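Local coordinates for protein cysteine hydrolase (Pseudomonas syringae pv. phaseolicola 1448A, PDB 3IRV) that probably acts as a hydrolase of the isochorismatase (cysteine hydrolase) family, its natural substrate not being established, at residues A[51-54]-A[55-59]; A[58-62]-A[63-67]; A[168-171]-A[172-175]. All coordinates share one frame; numbering follows the deposited sequence.

Contact 1: residues A[51-54]-A[55-59]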
ATOM      1  N   GLN A  51      11.446  -9.469  20.891  1.00 13.84           N
ATOM      2  CA  GLN A  51      12.290 -10.671  21.007  1.00 15.35           C
ATOM      3  C   GLN A  51      12.599 -11.351  19.648  1.00 10.26           C
ATOM      4  O   GLN A  51      13.774 -11.607  19.349  1.00 14.64           O
ATOM      5  CB  GLN A  51      11.654 -11.632  22.017  1.00 19.99           C
ATOM      6  CG  GLN A  51      12.567 -12.708  22.542  1.00 31.69           C
ATOM      7  CD  GLN A  51      11.858 -13.581  23.580  1.00 41.15           C
ATOM      8  OE1 GLN A  51      11.723 -14.795  23.404  1.00 54.29           O
ATOM      9  NE2 GLN A  51      11.376 -12.950  24.656  1.00 49.58           N
ATOM     10  N   PRO A  52      11.561 -11.640  18.825  1.00 14.99           N
ATOM     11  CA  PRO A  52      11.896 -12.196  17.504  1.00 15.94           C
ATOM     12  C   PRO A  52      12.804 -11.298  16.671  1.00 13.74           C
ATOM     13  O   PRO A  52      13.697 -11.810  15.999  1.00 14.29           O
ATOM     14  CB  PRO A  52      10.543 -12.352  16.797  1.00 18.04           C
ATOM     15  CG  PRO A  52       9.515 -11.847  17.709  1.00 23.70           C
ATOM     16  CD  PRO A  52      10.101 -11.601  19.065  1.00 16.46           C
ATOM     17  N   ILE A  53      12.569  -9.985  16.702  1.00 13.70           N
ATOM     18  CA  ILE A  53      13.478  -9.083  15.975  1.00 13.16           C
ATOM     19  C   ILE A  53      14.925  -9.173  16.528  1.00 12.83           C
ATOM     20  O   ILE A  53      15.896  -9.233  15.750  1.00 14.97           O
ATOM     21  CB  ILE A  53      12.930  -7.638  15.905  1.00 13.49           C
ATOM     22  CG1 ILE A  53      11.601  -7.632  15.130  1.00 14.46           C
ATOM     23  CG2 ILE A  53      13.936  -6.722  15.204  1.00 15.08           C
ATOM     24  CD1 ILE A  53      10.950  -6.308  15.080  1.00 13.01           C
ATOM     25  N   GLN A  54      15.083  -9.234  17.856  1.00 13.10           N
ATOM     26  CA  GLN A  54      16.436  -9.366  18.429  1.00 15.64           C
ATOM     27  C   GLN A  54      17.154 -10.618  17.901  1.00 16.43           C
ATOM     28  O   GLN A  54      18.333 -10.562  17.499  1.00 16.06           O
ATOM     29  CB  GLN A  54      16.347  -9.425  19.954  1.00 14.25           C
ATOM     30  CG  GLN A  54      16.016  -8.129  20.625  1.00 15.65           C
ATOM     31  CD  GLN A  54      15.886  -8.291  22.133  1.00 19.40           C
ATOM     32  OE1 GLN A  54      15.386  -9.310  22.617  1.00 21.09           O
ATOM     33  NE2 GLN A  54      16.311  -7.265  22.880  1.00 18.99           N
ATOM     34  N   LYS A  55      16.438 -11.740  17.877  1.00 13.72           N
ATOM     35  CA  LYS A  55      16.988 -12.989  17.335  1.00 18.02           C
ATOM     36  C   LYS A  55      17.347 -12.843  15.856  1.00 18.68           C
ATOM     37  O   LYS A  55      18.409 -13.285  15.418  1.00 17.67           O
ATOM     38  CB  LYS A  55      15.999 -14.139  17.530  1.00 18.02           C
ATOM     39  CG  LYS A  55      15.737 -14.501  18.981  1.00 26.09           C
ATOM     40  CD  LYS A  55      14.788 -15.687  19.030  1.00 38.70           C
ATOM     41  CE  LYS A  55      14.763 -16.349  20.402  1.00 52.34           C
ATOM     42  NZ  LYS A  55      13.900 -15.592  21.342  1.00 54.66           N
ATOM     43  N   LEU A  56      16.451 -12.209  15.103  1.00 15.16           N
ATOM     44  CA  LEU A  56      16.660 -11.968  13.684  1.00 13.34           C
ATOM     45  C   LEU A  56      17.921 -11.161  13.441  1.00 14.91           C
ATOM     46  O   LEU A  56      18.739 -11.531  12.574  1.00 15.31           O
ATOM     47  CB  LEU A  56      15.459 -11.236  13.073  1.00 10.88           C
ATOM     48  CG  LEU A  56      15.626 -10.833  11.606  1.00 14.93           C
ATOM     49  CD1 LEU A  56      15.784 -12.064  10.687  1.00 17.51           C
ATOM     50  CD2 LEU A  56      14.427  -9.975  11.207  1.00 14.44           C
ATOM     51  N   LEU A  57      18.091 -10.066  14.198  1.00 13.44           N
ATOM     52  CA  LEU A  57      19.238  -9.179  13.969  1.00 12.44           C
ATOM     53  C   LEU A  57      20.558  -9.869  14.344  1.00 15.07           C
ATOM     54  O   LEU A  57      21.544  -9.752  13.628  1.00 17.60           O
ATOM     55  CB  LEU A  57      19.078  -7.822  14.683  1.00 14.35           C
ATOM     56  CG  LEU A  57      17.797  -7.064  14.282  1.00 15.91           C
ATOM     57  CD1 LEU A  57      17.763  -5.658  14.875  1.00 19.80           C
ATOM     58  CD2 LEU A  57      17.625  -7.007  12.757  1.00 22.44           C
ATOM     59  N   GLN A  58      20.540 -10.642  15.421  1.00 15.36           N
ATOM     60  CA  GLN A  58      21.718 -11.404  15.818  1.00 18.29           C
ATOM     61  C   GLN A  58      22.110 -12.388  14.705  1.00 19.02           C
ATOM     62  O   GLN A  58      23.284 -12.473  14.349  1.00 21.38           O
ATOM     63  CB  GLN A  58      21.448 -12.103  17.143  1.00 21.64           C
ATOM     64  CG  GLN A  58      22.555 -13.006  17.635  1.00 29.27           C
ATOM     65  CD  GLN A  58      22.122 -13.813  18.860  1.00 37.63           C
ATOM     66  OE1 GLN A  58      21.040 -14.423  18.882  1.00 41.44           O
ATOM     67  NE2 GLN A  58      22.968 -13.819  19.885  1.00 46.93           N
ATOM     68  N   ALA A  59      21.135 -13.088  14.125  1.00 14.87           N
ATOM     69  CA  ALA A  59      21.454 -14.021  13.022  1.00 17.49           C
ATOM     70  C   ALA A  59      21.925 -13.314  11.760  1.00 20.13           C
ATOM     71  O   ALA A  59      22.877 -13.755  11.112  1.00 19.31           O
ATOM     72  CB  ALA A  59      20.293 -14.926  12.711  1.00 19.33           C
TER
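Ile53 O receives the backbone N-H of Leu57 at 2.8 Å, the shortest of four successive i to i+4 helix bonds here. The N-H...O angle is 160°. The same oxygen is touched by the Leu57 side chain, whose CG lies 3.2 Å from Ile53 O. Leu57 CG stands beside its own backbone N and anti to the carbonyl carbon (chi1 -57°), which lays the branch point over the preceding turn. Ile53 and Leu57 run side by side and point the same way. Ile53 CG2 meets both CG and CD1 of Leu57, with 4.0 Å between Ile53 CG2 and Leu57 CG. This apolar ridge is buried: Leu57 packs on Val25, Val27, Val67 and Tyr69 of the sheet, and Ile53 on Leu108 and Ala173. Another face of the helix is polar and exposed. There Gln51 and Lys55 also lie alongside each other. The lysine chain bends at its last torsion (chi4 80°) and brings Lys55 NZ to 3.1 Å from Gln51 OE1. Lys55 NZ also lies 3.4 Å from Gln51 CG, against the methylene part of that chain. Gln54 turns its amide elsewhere, and its NE2 donates to Ala107 O. The chemistry is that of an amphipathic helix. Backbone bonds hold the turns, the aliphatic branches pack inward against the sheet, helix 210-220 and neighbouring loops, and Gln51 and Lys55 lie on the exposed side.

Contact 2: residues A[58-62]-A[63-67]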
ATOM      1  N   GLN A  58      20.540 -10.642  15.421  1.00 15.36           N
ATOM      2  CA  GLN A  58      21.718 -11.404  15.818  1.00 18.29           C
ATOM      3  C   GLN A  58      22.110 -12.388  14.705  1.00 19.02           C
ATOM      4  O   GLN A  58      23.284 -12.473  14.349  1.00 21.38           O
ATOM      5  CB  GLN A  58      21.448 -12.103  17.143  1.00 21.64           C
ATOM      6  CG  GLN A  58      22.555 -13.006  17.635  1.00 29.27           C
ATOM      7  CD  GLN A  58      22.122 -13.813  18.860  1.00 37.63           C
ATOM      8  OE1 GLN A  58      21.040 -14.423  18.882  1.00 41.44           O
ATOM      9  NE2 GLN A  58      22.968 -13.819  19.885  1.00 46.93           N
ATOM     10  N   ALA A  59      21.135 -13.088  14.125  1.00 14.87           N
ATOM     11  CA  ALA A  59      21.454 -14.021  13.022  1.00 17.49           C
ATOM     12  C   ALA A  59      21.925 -13.314  11.760  1.00 20.13           C
ATOM     13  O   ALA A  59      22.877 -13.755  11.112  1.00 19.31           O
ATOM     14  CB  ALA A  59      20.293 -14.926  12.711  1.00 19.33           C
ATOM     15  N   ALA A  60      21.285 -12.185  11.444  1.00 15.05           N
ATOM     16  CA  ALA A  60      21.608 -11.431  10.247  1.00 15.22           C
ATOM     17  C   ALA A  60      23.051 -10.920  10.322  1.00 14.61           C
ATOM     18  O   ALA A  60      23.834 -11.123   9.388  1.00 17.95           O
ATOM     19  CB  ALA A  60      20.620 -10.262  10.083  1.00 13.63           C
ATOM     20  N   ARG A  61      23.409 -10.292  11.443  1.00 14.32           N
ATOM     21  CA  ARG A  61      24.756  -9.741  11.571  1.00 18.06           C
ATOM     22  C   ARG A  61      25.810 -10.853  11.514  1.00 19.85           C
ATOM     23  O   ARG A  61      26.860 -10.671  10.902  1.00 22.40           O
ATOM     24  CB  ARG A  61      24.894  -8.878  12.825  1.00 17.68           C
ATOM     25  CG  ARG A  61      23.947  -7.675  12.846  1.00 15.23           C
ATOM     26  CD  ARG A  61      24.392  -6.648  13.882  1.00 17.56           C
ATOM     27  NE  ARG A  61      23.357  -5.636  14.105  1.00 18.74           N
ATOM     28  CZ  ARG A  61      22.450  -5.700  15.074  1.00 21.18           C
ATOM     29  NH1 ARG A  61      22.474  -6.710  15.947  1.00 19.96           N
ATOM     30  NH2 ARG A  61      21.518  -4.750  15.173  1.00 17.89           N
ATOM     31  N   ALA A  62      25.490 -12.012  12.094  1.00 18.27           N
ATOM     32  CA  ALA A  62      26.405 -13.168  12.070  1.00 23.73           C
ATOM     33  C   ALA A  62      26.642 -13.688  10.642  1.00 23.57           C
ATOM     34  O   ALA A  62      27.728 -14.209  10.315  1.00 26.20           O
ATOM     35  CB  ALA A  62      25.874 -14.280  12.967  1.00 21.17           C
ATOM     36  N   ALA A  63      25.634 -13.547   9.782  1.00 20.15           N
ATOM     37  CA  ALA A  63      25.755 -14.020   8.415  1.00 17.50           C
ATOM     38  C   ALA A  63      26.108 -12.914   7.416  1.00 18.12           C
ATOM     39  O   ALA A  63      26.024 -13.132   6.190  1.00 19.33           O
ATOM     40  CB  ALA A  63      24.469 -14.710   8.003  1.00 21.32           C
ATOM     41  N   GLN A  64      26.445 -11.732   7.940  1.00 21.48           N
ATOM     42  CA  GLN A  64      26.799 -10.565   7.120  1.00 25.87           C
ATOM     43  C   GLN A  64      25.616 -10.128   6.237  1.00 26.02           C
ATOM     44  O   GLN A  64      25.797  -9.657   5.103  1.00 25.76           O
ATOM     45  CB  GLN A  64      28.068 -10.840   6.283  1.00 30.08           C
ATOM     46  CG  GLN A  64      29.394 -10.535   6.978  1.00 44.22           C
ATOM     47  CD  GLN A  64      29.555 -11.236   8.312  1.00 61.17           C
ATOM     48  OE1 GLN A  64      29.453 -12.463   8.401  1.00 70.93           O
ATOM     49  NE2 GLN A  64      29.806 -10.458   9.363  1.00 71.45           N
ATOM     50  N   VAL A  65      24.404 -10.317   6.761  1.00 17.91           N
ATOM     51  CA  VAL A  65      23.194  -9.846   6.098  1.00 16.79           C
ATOM     52  C   VAL A  65      22.976  -8.412   6.627  1.00 17.96           C
ATOM     53  O   VAL A  65      22.879  -8.209   7.843  1.00 16.46           O
ATOM     54  CB  VAL A  65      21.969 -10.734   6.424  1.00 18.38           C
ATOM     55  CG1 VAL A  65      20.662 -10.062   5.965  1.00 16.23           C
ATOM     56  CG2 VAL A  65      22.111 -12.111   5.762  1.00 18.61           C
ATOM     57  N   MET A  66      22.945  -7.434   5.722  1.00 15.32           N
ATOM     58  CA  MET A  66      22.839  -6.021   6.113  1.00 14.49           C
ATOM     59  C   MET A  66      21.565  -5.753   6.883  1.00 13.25           C
ATOM     60  O   MET A  66      20.510  -6.247   6.516  1.00 15.06           O
ATOM     61  CB  MET A  66      22.888  -5.100   4.875  1.00 15.59           C
ATOM     62  CG  MET A  66      22.713  -3.587   5.170  1.00 18.98           C
ATOM     63  SD  MET A  66      23.065  -2.475   3.749  1.00 14.00           S
ATOM     64  CE  MET A  66      22.250  -3.432   2.508  1.00 10.82           C
ATOM     65  N   VAL A  67      21.689  -4.997   7.976  1.00 13.18           N
ATOM     66  CA  VAL A  67      20.553  -4.588   8.777  1.00 10.93           C
ATOM     67  C   VAL A  67      20.307  -3.094   8.581  1.00 14.53           C
ATOM     68  O   VAL A  67      21.222  -2.284   8.786  1.00 14.59           O
ATOM     69  CB  VAL A  67      20.822  -4.833  10.272  1.00 16.61           C
ATOM     70  CG1 VAL A  67      19.728  -4.226  11.117  1.00 15.12           C
ATOM     71  CG2 VAL A  67      20.931  -6.338  10.534  1.00 15.40           C
TER
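Val67 CG2 sits obliquely to the guanidinium of Arg61, whose NH2 forms a salt bridge with Asp114. The arginine chain is extended from CG to NE and crosses the valine at a slant. The closer touch is with the aliphatic part, Arg61 CG and Val67 CG2 being 4.0 Å apart. The flat amide of Gln64 folds back over the helix end, because its chain bends at chi2 (55°). This sets Gln64 OE1 at 3.1 Å from Ala62 O, a pair of two acceptors and not a bond. Ala60 CB lies between the helix end and the strand. Ala60 CB is 3.9 Å from Val65 CB and also touches Val67 CG2. Val25 of the strand 23-28 packs against both Ala60 and Val65.

Backbone bonds close the helix. Val65 N donates to Ala60 O at 2.8 Å, from above the carbonyl plane. Gln64 N reaches Arg61 O at 3.2 Å, much further out of the plane, 72° from it. Ala63 N bonds Ala59 O at 3.1 Å, and has a weak second bond to Ala60 O. Ala63 is the first residue to leave helical geometry, and its side chain packs on Tyr221 and Ile217. Gln64 has positive phi (62°), which reverses the chain. The pair of bonds from Val65 to Ala60 and from Gln64 to Arg61 defines a Schellman motif, with Gln64 as its C-prime residue. Here it ends the helix 50-62 and sends the chain into the parallel strand 66-72, as at an alpha-to-beta junction of an alpha/beta fold.

Contact 3: residues A[168-171]-A[172-175]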
ATOM      1  N   ILE A 168      10.013 -10.604   1.788  1.00 12.50           N
ATOM      2  CA  ILE A 168       9.581 -11.584   2.793  1.00 13.03           C
ATOM      3  C   ILE A 168       9.066 -10.801   3.990  1.00 16.10           C
ATOM      4  O   ILE A 168       9.816  -9.998   4.570  1.00 15.39           O
ATOM      5  CB  ILE A 168      10.745 -12.442   3.291  1.00 14.39           C
ATOM      6  CG1 ILE A 168      11.389 -13.192   2.123  1.00 15.53           C
ATOM      7  CG2 ILE A 168      10.228 -13.415   4.345  1.00 16.27           C
ATOM      8  CD1 ILE A 168      12.674 -13.915   2.501  1.00 17.19           C
ATOM      9  N   ALA A 169       7.788 -10.993   4.325  1.00 11.70           N
ATOM     10  CA  ALA A 169       7.214 -10.384   5.535  1.00 11.28           C
ATOM     11  C   ALA A 169       7.166 -11.432   6.639  1.00 13.62           C
ATOM     12  O   ALA A 169       6.736 -12.573   6.417  1.00 14.17           O
ATOM     13  CB  ALA A 169       5.786  -9.855   5.272  1.00 12.22           C
ATOM     14  N   LEU A 170       7.584 -11.040   7.830  1.00 12.69           N
ATOM     15  CA  LEU A 170       7.602 -11.987   8.966  1.00  9.60           C
ATOM     16  C   LEU A 170       6.272 -11.906   9.738  1.00 12.71           C
ATOM     17  O   LEU A 170       5.928 -10.866  10.341  1.00 14.17           O
ATOM     18  CB  LEU A 170       8.792 -11.665   9.870  1.00 12.10           C
ATOM     19  CG  LEU A 170      10.150 -11.807   9.167  1.00 13.44           C
ATOM     20  CD1 LEU A 170      11.256 -11.506  10.168  1.00 12.38           C
ATOM     21  CD2 LEU A 170      10.308 -13.195   8.567  1.00 14.19           C
ATOM     22  N   SER A 171       5.505 -13.003   9.710  1.00 12.92           N
ATOM     23  CA  SER A 171       4.205 -13.050  10.365  1.00 11.51           C
ATOM     24  C   SER A 171       4.229 -12.758  11.864  1.00 13.96           C
ATOM     25  O   SER A 171       3.279 -12.159  12.389  1.00 15.29           O
ATOM     26  CB  SER A 171       3.525 -14.396  10.105  1.00 14.12           C
ATOM     27  OG  SER A 171       4.332 -15.427  10.611  1.00 13.93           O
ATOM     28  N   ASP A 172       5.317 -13.126  12.539  1.00 11.61           N
ATOM     29  CA  ASP A 172       5.378 -12.953  13.992  1.00 14.85           C
ATOM     30  C   ASP A 172       6.275 -11.773  14.406  1.00 13.76           C
ATOM     31  O   ASP A 172       6.629 -11.624  15.592  1.00 14.79           O
ATOM     32  CB  ASP A 172       5.823 -14.265  14.656  1.00 16.57           C
ATOM     33  CG  ASP A 172       7.235 -14.683  14.265  1.00 24.79           C
ATOM     34  OD1 ASP A 172       7.726 -14.326  13.164  1.00 16.75           O
ATOM     35  OD2 ASP A 172       7.878 -15.388  15.075  1.00 28.71           O
ATOM     36  N   ALA A 173       6.642 -10.926  13.437  1.00 13.16           N
ATOM     37  CA  ALA A 173       7.526  -9.804  13.741  1.00 12.51           C
ATOM     38  C   ALA A 173       7.076  -8.497  13.093  1.00 13.91           C
ATOM     39  O   ALA A 173       7.886  -7.591  12.888  1.00 11.94           O
ATOM     40  CB  ALA A 173       8.978 -10.128  13.413  1.00 15.63           C
ATOM     41  N   ASN A 174       5.780  -8.388  12.819  1.00 12.19           N
ATOM     42  CA  ASN A 174       5.159  -7.142  12.365  1.00 10.64           C
ATOM     43  C   ASN A 174       3.969  -6.916  13.269  1.00 14.24           C
ATOM     44  O   ASN A 174       3.151  -7.821  13.448  1.00 14.51           O
ATOM     45  CB  ASN A 174       4.697  -7.253  10.897  1.00 13.36           C
ATOM     46  CG  ASN A 174       5.864  -7.103   9.904  1.00 13.22           C
ATOM     47  OD1 ASN A 174       6.269  -5.983   9.580  1.00 16.10           O
ATOM     48  ND2 ASN A 174       6.430  -8.233   9.462  1.00 12.51           N
ATOM     49  N   ALA A 175       3.875  -5.715  13.819  1.00 11.07           N
ATOM     50  CA  ALA A 175       2.848  -5.390  14.828  1.00 11.54           C
ATOM     51  C   ALA A 175       1.786  -4.444  14.283  1.00 13.90           C
ATOM     52  O   ALA A 175       2.127  -3.383  13.773  1.00 13.26           O
ATOM     53  CB  ALA A 175       3.518  -4.730  16.039  1.00 14.15           C
TER
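Asn174 reaches back across the turn to Leu170. Asn174 CB lies 3.9 Å from Leu170 O, and CG is at a similar distance from that oxygen. CG stands beside the backbone N (chi1 -78°), and with chi2 at -82° the amide nitrogen is swung onto the carbonyl. Asn174 ND2 then donates to Leu170 O at 2.8 Å, with an N-H...O angle of 163°. The acceptor lies close to the plane of the amide. ND2 also donates to Val144 O, so this buried nitrogen has two carbonyl partners, one on each of two strands.

Leu170 O takes a second bond, from Ala173 N at 3.2 Å. The two donors come from opposite faces of the carbonyl plane, and Ala173 N stands well above it. The backbone bond closes a type I beta turn from Leu170 to Ala173. Apolar contact joins the same two residues, with Leu170 CB and Ala173 CB 3.9 Å apart. Leu170 CD1 touches that methyl group as well.

At the corner of the turn, Asp172 OD1 bonds Thr210 OG1, Ser171 O accepts a hydrogen bond from O2 of a bound glycerol, probably from the crystallisation liquor, and Ser171 packs on Phe184 of the second subunit. The turn links the strand 166-170 to the short strand 174-175, and both run parallel to the strand 141-147. Helix 210-220 covers Leu170 and Ala173 through Thr210, while helix 149-162 meets Asn174 through Thr149 and Cys153.

Overall arrangement
Contact 1 lies within helix 50-62, and contact 2 covers the end of that helix and the turn into strand 66-72. They share Gln58 and Ala59, and their centres are 9 Å apart. Leu57 CD2 packs on Val67 CG1 at 3.9 Å, where the helix lies over the strand that follows it. Contact 3 touches the first turns of the helix, at Pro52, Ile53 and Leu56, with the centres of contacts 1 and 3 12 Å apart. Leu56 CD2 lies 3.7 Å from Leu170 CD1, and Pro52 CG is 3.6 Å from Asp172 O. Contacts 2 and 3 do not touch, their nearest atoms being about 9 Å apart, yet both reach the same parallel sheet. The glycerol lies by contact 3.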